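Long-range contacts in complement factor H (Mus musculus, PDB 2YBY), which regulates the complement system of innate immunity, this fragment comprising two consecutive sushi (SCR) modules, numbers 6 and 7 of the full-length factor: residues 67-71 and 111-116; 74-78 and 94-100; 29-35 and 49-55; 9-13 and 63-67. The protein carries 1 engineered substitution. One frame throughout, in Å; residues are numbered along the deposited sequence.

Contact 1. Residues 67-71 and 111-116; sequences RKCVF and CTENGW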
loop_
_atom_site.group_PDB
_atom_site.type_symbol
_atom_site.label_atom_id
_atom_site.label_comp_id
_atom_site.label_asym_id
_atom_site.label_seq_id
_atom_site.Cartn_x
_atom_site.Cartn_y
_atom_site.Cartn_z
ATOM N N ARG A 67 0.900 -4.650 0.248
ATOM C CA ARG A 67 0.755 -4.752 1.695
ATOM C C ARG A 67 0.846 -3.377 2.397
ATOM O O ARG A 67 1.678 -2.542 2.039
ATOM C CB ARG A 67 1.807 -5.711 2.297
ATOM C CG ARG A 67 1.706 -5.934 3.804
ATOM C CD ARG A 67 0.421 -6.525 4.276
ATOM N NE ARG A 67 0.228 -7.912 3.861
ATOM C CZ ARG A 67 -0.920 -8.587 3.975
ATOM N NH1 ARG A 67 -2.011 -7.988 4.447
ATOM N NH2 ARG A 67 -0.993 -9.858 3.592
ATOM N N LYS A 68 -0.042 -3.162 3.373
ATOM C CA LYS A 68 -0.090 -1.983 4.211
ATOM C C LYS A 68 0.419 -2.385 5.591
ATOM O O LYS A 68 0.006 -3.419 6.131
ATOM C CB LYS A 68 -1.538 -1.493 4.341
ATOM C CG LYS A 68 -1.740 -0.275 5.182
ATOM C CD LYS A 68 -3.201 0.181 5.216
ATOM C CE LYS A 68 -4.013 -0.624 6.186
ATOM N NZ LYS A 68 -5.399 -0.102 6.314
ATOM N N CYS A 69 1.339 -1.580 6.144
ATOM C CA CYS A 69 1.840 -1.762 7.495
ATOM C C CYS A 69 1.613 -0.468 8.232
ATOM O O CYS A 69 2.146 0.563 7.824
ATOM C CB CYS A 69 3.320 -2.112 7.501
ATOM S SG CYS A 69 3.764 -3.532 6.492
ATOM N N VAL A 70 0.923 -0.521 9.348
ATOM C CA VAL A 70 0.600 0.652 10.141
ATOM C C VAL A 70 1.609 0.770 11.264
ATOM O O VAL A 70 1.869 -0.215 11.984
ATOM C CB VAL A 70 -0.848 0.572 10.684
ATOM C CG1 VAL A 70 -1.142 1.729 11.641
ATOM C CG2 VAL A 70 -1.855 0.536 9.521
ATOM N N PHE A 71 2.186 1.970 11.426
ATOM C CA PHE A 71 3.104 2.242 12.516
ATOM C C PHE A 71 2.344 2.996 13.596
ATOM O O PHE A 71 1.709 3.996 13.281
ATOM C CB PHE A 71 4.286 3.101 12.056
ATOM C CG PHE A 71 5.236 3.384 13.187
ATOM C CD1 PHE A 71 5.991 2.366 13.746
ATOM C CD2 PHE A 71 5.296 4.638 13.768
ATOM C CE1 PHE A 71 6.844 2.610 14.809
ATOM C CE2 PHE A 71 6.163 4.890 14.831
ATOM C CZ PHE A 71 6.939 3.877 15.334
ATOM N N CYS A 111 8.321 -2.797 5.862
ATOM C CA CYS A 111 6.994 -3.305 5.553
ATOM C C CYS A 111 7.157 -4.346 4.412
ATOM O O CYS A 111 7.492 -3.972 3.284
ATOM C CB CYS A 111 6.071 -2.161 5.151
ATOM S SG CYS A 111 4.380 -2.683 4.754
ATOM N N THR A 112 7.001 -5.629 4.734
ATOM C CA THR A 112 7.139 -6.732 3.764
ATOM C C THR A 112 5.779 -7.231 3.329
ATOM O O THR A 112 4.765 -6.798 3.859
ATOM C CB THR A 112 7.981 -7.889 4.364
ATOM O OG1 THR A 112 7.207 -8.647 5.286
ATOM C CG2 THR A 112 9.261 -7.423 5.044
ATOM N N GLU A 113 5.773 -8.204 2.404
ATOM C CA GLU A 113 4.545 -8.823 1.893
ATOM C C GLU A 113 3.693 -9.386 3.028
ATOM O O GLU A 113 2.474 -9.413 2.887
ATOM C CB GLU A 113 4.860 -9.904 0.825
ATOM C CG GLU A 113 5.731 -11.055 1.297
ATOM C CD GLU A 113 6.135 -12.023 0.197
ATOM O OE1 GLU A 113 5.298 -12.306 -0.691
ATOM O OE2 GLU A 113 7.290 -12.508 0.231
ATOM N N ASN A 114 4.320 -9.776 4.166
ATOM C CA ASN A 114 3.653 -10.316 5.356
ATOM C C ASN A 114 3.731 -9.408 6.598
ATOM O O ASN A 114 3.760 -9.899 7.723
ATOM C CB ASN A 114 4.230 -11.682 5.696
ATOM C CG ASN A 114 3.807 -12.769 4.734
ATOM O OD1 ASN A 114 2.613 -13.062 4.580
ATOM N ND2 ASN A 114 4.763 -13.419 4.088
ATOM N N GLY A 115 3.735 -8.094 6.399
ATOM C CA GLY A 115 3.720 -7.176 7.520
ATOM C C GLY A 115 5.103 -6.702 7.919
ATOM O O GLY A 115 6.070 -6.882 7.185
ATOM N N TRP A 116 5.196 -6.088 9.078
ATOM C CA TRP A 116 6.455 -5.531 9.576
ATOM C C TRP A 116 7.473 -6.623 9.866
ATOM O O TRP A 116 7.134 -7.648 10.459
ATOM C CB TRP A 116 6.241 -4.746 10.887
ATOM C CG TRP A 116 5.525 -3.428 10.746
ATOM C CD1 TRP A 116 4.396 -3.050 11.404
ATOM C CD2 TRP A 116 5.994 -2.261 10.054
ATOM N NE1 TRP A 116 4.120 -1.719 11.156
ATOM C CE2 TRP A 116 5.063 -1.224 10.303
ATOM C CE3 TRP A 116 6.999 -2.034 9.115
ATOM C CZ2 TRP A 116 5.189 0.046 9.717
ATOM C CZ3 TRP A 116 7.170 -0.759 8.606
ATOM C CH2 TRP A 116 6.254 0.258 8.891
#

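Contact 2. Residues 74-78 and 94-100; sequences VENGD and VQCYNGY. With EDO (1,2-ethanediol), chain B.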
loop_
_atom_site.group_PDB
_atom_site.type_symbol
_atom_site.label_atom_id
_atom_site.label_comp_id
_atom_site.label_asym_id
_atom_site.label_seq_id
_atom_site.Cartn_x
_atom_site.Cartn_y
_atom_site.Cartn_z
ATOM N N VAL A 74 4.921 0.677 19.837
ATOM C CA VAL A 74 6.184 -0.029 19.929
ATOM C C VAL A 74 6.297 -0.495 21.379
ATOM O O VAL A 74 6.235 0.341 22.275
ATOM C CB VAL A 74 7.423 0.817 19.550
ATOM C CG1 VAL A 74 8.699 -0.032 19.690
ATOM C CG2 VAL A 74 7.287 1.346 18.115
ATOM N N GLU A 75 6.469 -1.794 21.593
ATOM C CA GLU A 75 6.649 -2.339 22.940
ATOM C C GLU A 75 8.093 -2.070 23.344
ATOM O O GLU A 75 9.004 -2.453 22.607
ATOM C CB GLU A 75 6.346 -3.847 22.997
ATOM C CG GLU A 75 6.509 -4.442 24.394
ATOM C CD GLU A 75 6.405 -5.952 24.463
ATOM O OE1 GLU A 75 5.587 -6.524 23.713
ATOM O OE2 GLU A 75 7.177 -6.571 25.231
ATOM N N ASN A 76 8.284 -1.439 24.519
ATOM C CA ASN A 76 9.588 -1.057 25.090
ATOM C C ASN A 76 10.288 -0.078 24.139
ATOM O O ASN A 76 11.504 -0.142 23.967
ATOM C CB ASN A 76 10.487 -2.264 25.395
ATOM C CG ASN A 76 10.029 -3.083 26.587
ATOM O OD1 ASN A 76 9.641 -2.537 27.623
ATOM N ND2 ASN A 76 10.095 -4.401 26.483
ATOM N N GLY A 77 9.503 0.820 23.557
ATOM C CA GLY A 77 10.003 1.803 22.608
ATOM C C GLY A 77 9.080 2.993 22.492
ATOM O O GLY A 77 8.015 3.057 23.115
ATOM N N ASP A 78 9.447 3.903 21.626
ATOM C CA ASP A 78 8.712 5.132 21.414
ATOM C C ASP A 78 7.528 4.973 20.441
ATOM O O ASP A 78 7.742 4.795 19.235
ATOM C CB ASP A 78 9.702 6.184 20.885
ATOM C CG ASP A 78 9.243 7.616 20.997
ATOM O OD1 ASP A 78 8.351 7.886 21.814
ATOM O OD2 ASP A 78 9.808 8.475 20.286
ATOM N N VAL A 94 13.029 2.509 14.395
ATOM C CA VAL A 94 12.271 2.502 15.637
ATOM C C VAL A 94 13.231 2.866 16.776
ATOM O O VAL A 94 14.371 2.422 16.788
ATOM C CB VAL A 94 11.663 1.101 15.816
ATOM C CG1 VAL A 94 10.963 0.922 17.148
ATOM C CG2 VAL A 94 10.712 0.798 14.675
ATOM N N GLN A 95 12.723 3.601 17.737
ATOM C CA GLN A 95 13.436 4.066 18.910
ATOM C C GLN A 95 13.125 3.106 20.068
ATOM O O GLN A 95 12.058 3.202 20.652
ATOM C CB GLN A 95 12.989 5.514 19.232
ATOM C CG GLN A 95 13.335 6.055 20.611
ATOM C CD GLN A 95 14.751 6.505 20.645
ATOM O OE1 GLN A 95 15.053 7.640 20.285
ATOM N NE2 GLN A 95 15.644 5.614 21.044
ATOM N N CYS A 96 14.025 2.166 20.333
ATOM C CA CYS A 96 13.909 1.233 21.470
ATOM C C CYS A 96 14.482 1.889 22.733
ATOM O O CYS A 96 15.291 2.815 22.633
ATOM C CB CYS A 96 14.625 -0.076 21.173
ATOM S SG CYS A 96 13.891 -1.024 19.827
ATOM N N TYR A 97 14.098 1.372 23.915
ATOM C CA TYR A 97 14.613 1.883 25.205
ATOM C C TYR A 97 15.372 0.860 26.035
ATOM O O TYR A 97 15.178 -0.331 25.872
ATOM C CB TYR A 97 13.435 2.358 26.072
ATOM C CG TYR A 97 12.655 3.533 25.526
ATOM C CD1 TYR A 97 13.302 4.691 25.106
ATOM C CD2 TYR A 97 11.270 3.557 25.590
ATOM C CE1 TYR A 97 12.584 5.803 24.669
ATOM C CE2 TYR A 97 10.540 4.648 25.135
ATOM C CZ TYR A 97 11.198 5.771 24.667
ATOM O OH TYR A 97 10.480 6.857 24.208
ATOM N N ASN A 98 16.189 1.355 26.990
ATOM C CA ASN A 98 16.852 0.613 28.059
ATOM C C ASN A 98 17.621 -0.662 27.724
ATOM O O ASN A 98 17.594 -1.620 28.510
ATOM C CB ASN A 98 15.815 0.304 29.164
ATOM C CG ASN A 98 14.843 1.431 29.471
ATOM O OD1 ASN A 98 15.233 2.596 29.642
ATOM N ND2 ASN A 98 13.548 1.107 29.567
ATOM N N GLY A 99 18.371 -0.653 26.628
ATOM C CA GLY A 99 19.141 -1.825 26.232
ATOM C C GLY A 99 18.346 -2.846 25.438
ATOM O O GLY A 99 18.908 -3.866 25.023
ATOM N N TYR A 100 17.038 -2.565 25.171
ATOM C CA TYR A 100 16.233 -3.437 24.323
ATOM C C TYR A 100 16.504 -3.030 22.873
ATOM O O TYR A 100 16.944 -1.908 22.607
ATOM C CB TYR A 100 14.737 -3.301 24.600
ATOM C CG TYR A 100 14.304 -3.796 25.965
ATOM C CD1 TYR A 100 14.304 -5.150 26.267
ATOM C CD2 TYR A 100 13.806 -2.920 26.917
ATOM C CE1 TYR A 100 13.885 -5.617 27.510
ATOM C CE2 TYR A 100 13.373 -3.375 28.163
ATOM C CZ TYR A 100 13.423 -4.726 28.457
ATOM O OH TYR A 100 13.033 -5.200 29.686
HETATM C C1 EDO B . 9.678 5.793 17.116
HETATM O O1 EDO B . 9.834 4.427 17.528
HETATM C C2 EDO B . 10.785 6.214 16.168
HETATM O O2 EDO B . 10.305 6.051 14.837
HETATM O O HOH W 1 9.810 -6.143 29.093
#

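Contact 3. Residues 29-35 and 49-55; sequences IGNKYSY and WDYLRCT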
loop_
_atom_site.group_PDB
_atom_site.type_symbol
_atom_site.label_atom_id
_atom_site.label_comp_id
_atom_site.label_asym_id
_atom_site.label_seq_id
_atom_site.Cartn_x
_atom_site.Cartn_y
_atom_site.Cartn_z
ATOM N N ILE A 29 -6.311 6.362 -23.336
ATOM C CA ILE A 29 -5.173 6.817 -22.541
ATOM C C ILE A 29 -5.548 8.166 -21.944
ATOM O O ILE A 29 -6.160 9.000 -22.617
ATOM C CB ILE A 29 -3.861 6.862 -23.368
ATOM C CG1 ILE A 29 -3.325 5.430 -23.605
ATOM C CG2 ILE A 29 -2.761 7.737 -22.672
ATOM C CD1 ILE A 29 -2.339 5.311 -24.846
ATOM N N GLY A 30 -5.228 8.357 -20.668
ATOM C CA GLY A 30 -5.577 9.572 -19.950
ATOM C C GLY A 30 -6.730 9.371 -18.987
ATOM O O GLY A 30 -6.838 10.115 -18.012
ATOM N N ASN A 31 -7.613 8.378 -19.221
ATOM C CA ASN A 31 -8.739 8.135 -18.314
ATOM C C ASN A 31 -8.188 7.583 -17.001
ATOM O O ASN A 31 -7.187 6.879 -16.989
ATOM C CB ASN A 31 -9.725 7.136 -18.884
ATOM C CG ASN A 31 -10.664 7.738 -19.892
ATOM O OD1 ASN A 31 -10.283 8.035 -21.028
ATOM N ND2 ASN A 31 -11.907 7.954 -19.494
ATOM N N LYS A 32 -8.867 7.861 -15.910
ATOM C CA LYS A 32 -8.454 7.340 -14.608
ATOM C C LYS A 32 -9.664 6.954 -13.829
ATOM O O LYS A 32 -10.752 7.487 -14.060
ATOM C CB LYS A 32 -7.585 8.336 -13.849
ATOM C CG LYS A 32 -8.304 9.615 -13.459
ATOM C CD LYS A 32 -7.348 10.607 -12.797
ATOM C CE LYS A 32 -8.040 11.795 -12.184
ATOM N NZ LYS A 32 -8.768 12.658 -13.169
ATOM N N TYR A 33 -9.499 5.991 -12.901
ATOM C CA TYR A 33 -10.628 5.475 -12.141
ATOM C C TYR A 33 -10.236 5.276 -10.705
ATOM O O TYR A 33 -9.181 4.728 -10.463
ATOM C CB TYR A 33 -11.090 4.132 -12.741
ATOM C CG TYR A 33 -11.601 4.301 -14.152
ATOM C CD1 TYR A 33 -12.887 4.759 -14.384
ATOM C CD2 TYR A 33 -10.734 4.247 -15.235
ATOM C CE1 TYR A 33 -13.340 5.035 -15.672
ATOM C CE2 TYR A 33 -11.167 4.552 -16.526
ATOM C CZ TYR A 33 -12.478 4.934 -16.736
ATOM O OH TYR A 33 -12.945 5.305 -17.971
ATOM N N SER A 34 -11.091 5.700 -9.742
ATOM C CA SER A 34 -10.771 5.519 -8.347
ATOM C C SER A 34 -10.866 4.050 -7.980
ATOM O O SER A 34 -11.716 3.324 -8.515
ATOM C CB SER A 34 -11.722 6.361 -7.492
ATOM O OG SER A 34 -13.068 5.999 -7.720
ATOM N N TYR A 35 -10.012 3.597 -7.053
ATOM C CA TYR A 35 -10.032 2.223 -6.579
ATOM C C TYR A 35 -9.662 2.179 -5.122
ATOM O O TYR A 35 -9.086 3.126 -4.582
ATOM C CB TYR A 35 -9.113 1.299 -7.412
ATOM C CG TYR A 35 -7.631 1.478 -7.158
ATOM C CD1 TYR A 35 -6.898 2.412 -7.860
ATOM C CD2 TYR A 35 -6.957 0.672 -6.241
ATOM C CE1 TYR A 35 -5.523 2.555 -7.664
ATOM C CE2 TYR A 35 -5.596 0.837 -5.999
ATOM C CZ TYR A 35 -4.873 1.760 -6.741
ATOM O OH TYR A 35 -3.516 1.925 -6.577
ATOM N N TRP A 49 -7.513 5.370 -0.779
ATOM C CA TRP A 49 -7.941 5.067 -2.135
ATOM C C TRP A 49 -6.991 5.782 -3.063
ATOM O O TRP A 49 -6.244 6.667 -2.626
ATOM C CB TRP A 49 -9.392 5.528 -2.375
ATOM C CG TRP A 49 -9.547 7.008 -2.366
ATOM C CD1 TRP A 49 -9.629 7.813 -1.268
ATOM C CD2 TRP A 49 -9.552 7.873 -3.504
ATOM N NE1 TRP A 49 -9.650 9.132 -1.650
ATOM C CE2 TRP A 49 -9.643 9.198 -3.025
ATOM C CE3 TRP A 49 -9.447 7.659 -4.885
ATOM C CZ2 TRP A 49 -9.578 10.301 -3.878
ATOM C CZ3 TRP A 49 -9.435 8.750 -5.734
ATOM C CH2 TRP A 49 -9.525 10.059 -5.230
ATOM N N ASP A 50 -7.008 5.444 -4.371
ATOM C CA ASP A 50 -6.175 6.192 -5.337
ATOM C C ASP A 50 -6.737 5.970 -6.742
ATOM O O ASP A 50 -7.806 5.347 -6.873
ATOM C CB ASP A 50 -4.668 5.865 -5.233
ATOM C CG ASP A 50 -3.740 7.029 -5.532
ATOM O OD1 ASP A 50 -4.083 7.861 -6.420
ATOM O OD2 ASP A 50 -2.698 7.162 -4.832
ATOM N N TYR A 51 -6.071 6.551 -7.771
ATOM C CA TYR A 51 -6.487 6.412 -9.158
ATOM C C TYR A 51 -5.659 5.358 -9.899
ATOM O O TYR A 51 -4.447 5.290 -9.734
ATOM C CB TYR A 51 -6.344 7.721 -9.914
ATOM C CG TYR A 51 -7.369 8.759 -9.547
ATOM C CD1 TYR A 51 -8.715 8.568 -9.831
ATOM C CD2 TYR A 51 -7.002 9.918 -8.880
ATOM C CE1 TYR A 51 -9.669 9.534 -9.504
ATOM C CE2 TYR A 51 -7.935 10.899 -8.571
ATOM C CZ TYR A 51 -9.280 10.668 -8.805
ATOM O OH TYR A 51 -10.222 11.629 -8.534
ATOM N N LEU A 52 -6.341 4.548 -10.699
ATOM C CA LEU A 52 -5.725 3.602 -11.629
ATOM C C LEU A 52 -5.769 4.348 -12.953
ATOM O O LEU A 52 -6.842 4.814 -13.344
ATOM C CB LEU A 52 -6.516 2.305 -11.713
ATOM C CG LEU A 52 -5.707 1.150 -12.331
ATOM C CD1 LEU A 52 -4.651 0.627 -11.386
ATOM C CD2 LEU A 52 -6.606 0.046 -12.794
ATOM N N ARG A 53 -4.619 4.535 -13.584
ATOM C CA ARG A 53 -4.503 5.371 -14.778
ATOM C C ARG A 53 -4.236 4.595 -16.018
ATOM O O ARG A 53 -3.352 3.746 -16.030
ATOM C CB ARG A 53 -3.389 6.391 -14.591
ATOM C CG ARG A 53 -3.720 7.413 -13.499
ATOM C CD ARG A 53 -2.530 8.281 -13.149
ATOM N NE ARG A 53 -2.834 9.060 -11.941
ATOM C CZ ARG A 53 -3.493 10.213 -11.914
ATOM N NH1 ARG A 53 -3.911 10.781 -13.046
ATOM N NH2 ARG A 53 -3.734 10.816 -10.759
ATOM N N CYS A 54 -4.987 4.893 -17.080
ATOM C CA CYS A 54 -4.740 4.236 -18.365
ATOM C C CYS A 54 -3.595 4.994 -19.072
ATOM O O CYS A 54 -3.767 6.159 -19.421
ATOM C CB CYS A 54 -5.990 4.225 -19.219
ATOM S SG CYS A 54 -5.672 3.643 -20.906
ATOM N N THR A 55 -2.422 4.370 -19.213
ATOM C CA THR A 55 -1.256 5.022 -19.818
ATOM C C THR A 55 -0.874 4.313 -21.117
ATOM O O THR A 55 -1.407 3.250 -21.428
ATOM C CB THR A 55 -0.056 5.024 -18.849
ATOM O OG1 THR A 55 0.627 3.781 -18.908
ATOM C CG2 THR A 55 -0.424 5.408 -17.439
HETATM O O HOH W 2 -4.545 10.261 -15.775
HETATM O O HOH W 3 -10.442 13.827 -11.070
HETATM O O HOH W 4 -2.446 4.386 -7.484
#

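Contact 4. Residues 9-13 and 63-67; sequences QFKYG and VPCVR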
loop_
_atom_site.group_PDB
_atom_site.type_symbol
_atom_site.label_atom_id
_atom_site.label_comp_id
_atom_site.label_asym_id
_atom_site.label_seq_id
_atom_site.Cartn_x
_atom_site.Cartn_y
_atom_site.Cartn_z
ATOM N N GLN A 9 -8.652 -5.743 -13.749
ATOM C CA GLN A 9 -8.887 -6.706 -12.660
ATOM C C GLN A 9 -7.547 -7.064 -12.039
ATOM O O GLN A 9 -6.651 -7.474 -12.754
ATOM C CB GLN A 9 -9.584 -7.935 -13.170
ATOM C CG GLN A 9 -10.899 -7.563 -13.821
ATOM C CD GLN A 9 -11.735 -8.763 -14.157
ATOM O OE1 GLN A 9 -12.451 -9.289 -13.312
ATOM N NE2 GLN A 9 -11.646 -9.214 -15.394
ATOM N N PHE A 10 -7.377 -6.832 -10.722
ATOM C CA PHE A 10 -6.086 -7.012 -10.057
ATOM C C PHE A 10 -6.288 -7.578 -8.653
ATOM O O PHE A 10 -7.425 -7.625 -8.204
ATOM C CB PHE A 10 -5.350 -5.661 -9.989
ATOM C CG PHE A 10 -6.172 -4.482 -9.514
ATOM C CD1 PHE A 10 -6.956 -3.748 -10.406
ATOM C CD2 PHE A 10 -6.238 -4.160 -8.174
ATOM C CE1 PHE A 10 -7.695 -2.649 -9.965
ATOM C CE2 PHE A 10 -7.022 -3.096 -7.729
ATOM C CZ PHE A 10 -7.754 -2.352 -8.627
ATOM N N LYS A 11 -5.225 -8.064 -7.996
ATOM C CA LYS A 11 -5.366 -8.644 -6.666
ATOM C C LYS A 11 -5.491 -7.615 -5.580
ATOM O O LYS A 11 -4.949 -6.509 -5.672
ATOM C CB LYS A 11 -4.178 -9.563 -6.310
ATOM C CG LYS A 11 -4.087 -10.816 -7.159
ATOM C CD LYS A 11 -3.198 -11.881 -6.504
ATOM C CE LYS A 11 -3.963 -12.847 -5.637
ATOM N NZ LYS A 11 -3.063 -13.889 -5.080
ATOM N N TYR A 12 -6.168 -8.005 -4.521
ATOM C CA TYR A 12 -6.314 -7.276 -3.298
ATOM C C TYR A 12 -6.994 -5.914 -3.373
ATOM O O TYR A 12 -6.798 -5.074 -2.498
ATOM C CB TYR A 12 -4.961 -7.150 -2.607
ATOM C CG TYR A 12 -4.181 -8.441 -2.557
ATOM C CD1 TYR A 12 -4.716 -9.579 -1.965
ATOM C CD2 TYR A 12 -2.901 -8.522 -3.085
ATOM C CE1 TYR A 12 -3.976 -10.758 -1.870
ATOM C CE2 TYR A 12 -2.157 -9.697 -3.006
ATOM C CZ TYR A 12 -2.714 -10.825 -2.431
ATOM O OH TYR A 12 -1.993 -11.999 -2.336
ATOM N N GLY A 13 -7.835 -5.736 -4.358
ATOM C CA GLY A 13 -8.619 -4.528 -4.475
ATOM C C GLY A 13 -9.421 -4.489 -5.755
ATOM O O GLY A 13 -9.376 -5.414 -6.584
ATOM N N VAL A 63 0.865 -3.087 -9.986
ATOM C CA VAL A 63 0.356 -3.808 -8.820
ATOM C C VAL A 63 -0.357 -2.709 -7.978
ATOM O O VAL A 63 0.234 -2.022 -7.161
ATOM C CB VAL A 63 1.479 -4.563 -8.057
ATOM C CG1 VAL A 63 0.914 -5.336 -6.868
ATOM C CG2 VAL A 63 2.237 -5.504 -8.998
ATOM N N PRO A 64 -1.662 -2.531 -8.187
ATOM C CA PRO A 64 -2.327 -1.377 -7.575
ATOM C C PRO A 64 -2.446 -1.415 -6.063
ATOM O O PRO A 64 -2.575 -0.357 -5.440
ATOM C CB PRO A 64 -3.700 -1.404 -8.247
ATOM C CG PRO A 64 -3.452 -2.047 -9.569
ATOM C CD PRO A 64 -2.520 -3.144 -9.217
ATOM N N CYS A 65 -2.542 -2.630 -5.517
ATOM C CA CYS A 65 -2.708 -2.839 -4.094
ATOM C C CYS A 65 -1.552 -3.678 -3.591
ATOM O O CYS A 65 -1.289 -4.777 -4.111
ATOM C CB CYS A 65 -4.033 -3.506 -3.810
ATOM S SG CYS A 65 -5.456 -2.457 -4.180
ATOM N N VAL A 66 -0.862 -3.134 -2.596
ATOM C CA VAL A 66 0.306 -3.753 -1.956
ATOM C C VAL A 66 0.068 -3.861 -0.446
ATOM O O VAL A 66 -0.851 -3.241 0.102
ATOM C CB VAL A 66 1.607 -2.956 -2.262
ATOM C CG1 VAL A 66 1.905 -2.933 -3.762
ATOM C CG2 VAL A 66 1.542 -1.537 -1.724
ATOM N N ARG A 67 0.900 -4.650 0.248
ATOM C CA ARG A 67 0.755 -4.752 1.695
ATOM C C ARG A 67 0.846 -3.377 2.397
ATOM O O ARG A 67 1.678 -2.542 2.039
ATOM C CB ARG A 67 1.807 -5.711 2.297
ATOM C CG ARG A 67 1.706 -5.934 3.804
ATOM C CD ARG A 67 0.421 -6.525 4.276
ATOM N NE ARG A 67 0.228 -7.912 3.861
ATOM C CZ ARG A 67 -0.920 -8.587 3.975
ATOM N NH1 ARG A 67 -2.011 -7.988 4.447
ATOM N NH2 ARG A 67 -0.993 -9.858 3.592
HETATM O O HOH W 5 -2.641 -5.484 -6.485
#

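Contact 1. Residues 67-71 and 111-116
C69 puts its CB squarely over the six-membered ring of W116, 3.6 Å from the ring centroid, so that the indole forms a flat floor under the cysteine. Its SG also lies over that face, in a sulfur-aromatic contact, and is bonded to C111 SG in the disulfide, chi3 80°. The indole edge meets the strand as well: W116 NE1 gives a nearly straight bond of 2.8 Å to V70 O, the acceptor lying in the ring plane while NE1 stands well above the carbonyl plane of V70. Beyond this bond F71 CB abuts CZ2. In the sushi (SCR) fold such a tryptophan packs beside the disulfide that joins the first and third cysteines of the module, here C69 and C111. At the far end of the strand, R67 fits round the turn from T112 to G115. Its CG is anti to the backbone N (chi1 -178°), and two bends fold the chain over the turn, with CG 3.2 Å from T112 O. R67 NE donates a nearly straight hydrogen bond of 2.9 Å to E113 O, which lies in the guanidinium plane; NH1 bonds G40 O. The turn is braced from within by T112 OG1, which donates to G115 O and accepts from N114 N as an ST turn, while T112 N gives G115 O a second donor.

Contact 2. Residues 74-78 and 94-100
Two backbone bonds tie G77 and its neighbours to the chain around C96: Y97 N donates to N76 O at 3.0 Å, and D78 N to Q95 O at 2.9 Å, the latter arriving almost in line with the carbonyl. G77 and C96 face each other as a single bridge, their CA atoms only 4.1 Å apart; G77 CA also comes within 3.2 Å of Q95 O. Flanking this bridge are two tight turns, a type II turn from V74 to G77 and a type I' turn from Y97 to Y100, at the end of the second sushi module where C96 pairs with C122. Stacking joins the turns: the N76 amide lies nearly parallel to the Y100 ring, planes 5° apart, with ND2 3.8 Å above its centre. A water accepts from ND2 and makes a weak bond with Y100 OH. The Y97 ring packs obliquely against G77, CE2 3.4 Å from G77 C. Apolar contact comes from V74 and V94, whose CG1 methyls meet tip to tip at 3.5 Å. A bound 1,2-ethanediol, probably from the crystallisation liquor, continues the pairing: its O1 donates to D78 O and accepts from Q95 N in a practically straight bond.

Contact 3. Residues 29-35 and 49-55
Strands 32-35 and 50-55 run antiparallel at 148°, Y33-L52 and Y35-D50 forming the hydrogen-bonded pairs, and G30 N to C54 O with C54 N to N31 O extending the pairing beyond the start of strand 32-35. On the face carrying K32, S34, Y51 and R53, the lysine chain lies across the Y51 ring: CE sits 3.6 Å from the centroid, and NZ, at 5.0 Å, adds a cation-pi contact. W49 CZ3 lies over the rim of the opposite face, sandwiching the Y51 ring. R53 runs beside K32, its NH1 bridged by a water to G30 O. On the other face Y35 (chi1 74°) swings its ring back over the partner strand, CD1 lying 3.2 Å from D50 O. Its edge points at L52 N; its hydroxyl bonds P64 O and accepts from a water that also donates to Y51 O. At the far end I29 CG1 packs on C54 SG. Such an antiparallel pair, with the third cysteine, C54, disulfide-bonded to the first, C5, is characteristic of a sushi module.

Contact 4. Residues 9-13 and 63-67
A single water spans K11 O and C65 N, donating to the carbonyl at 2.7 Å and accepting from the amide at 3.0 Å; it joins two backbones that come no nearer than 5.8 Å between the CA atoms of Y12 and C65. This is the end of the first sushi module, where C65, its fourth cysteine, pairs with C37. The direct touches are apolar. P64 lies against one face of the F10 ring, its CG 3.8 Å from the centroid and somewhat toward the rim, while its CB covers CD2 and CE2. F10 takes a chi1 of 47°, which sets CG between its backbone N and carbonyl carbon and turns the ring to the proline. The same ring offers its edge to C65 SG, with CE2 at 3.9 Å, a sulfur-aromatic contact. Around the ring, Y35 meets F10 edge to face, and L52 touches both F10 and P64. C65 also fits against residues 11-13: its CB packs on Y12 CB. G13 CA comes 3.8 Å from C65 SG. Y12 stacks its ring on F41, and Y12 O stands 3.4 Å from C65 SG.

How the contacts relate
Contacts 3 and 4 belong to the first sushi module, contact 2 to the second, and contact 1 lies by the junction, sharing R67 and strand 66-71 with contact 4. Contacts 3 and 4 meet directly, Y35 and L52 of the former packing on F10, P64 and C65 of the latter, whereas contacts 2 and 3 lie on opposite sides of the chain's centre, about 41 Å apart between centres. Contact 1 is a surface contact around a buried disulfide; the other three are partly buried. Their chemistry differs accordingly: regular strand pairing in contact 3, one backbone bridge between loops in contact 2, side-chain-to-carbonyl bonds in contact 1, and apolar packing with one bridging water in contact 4.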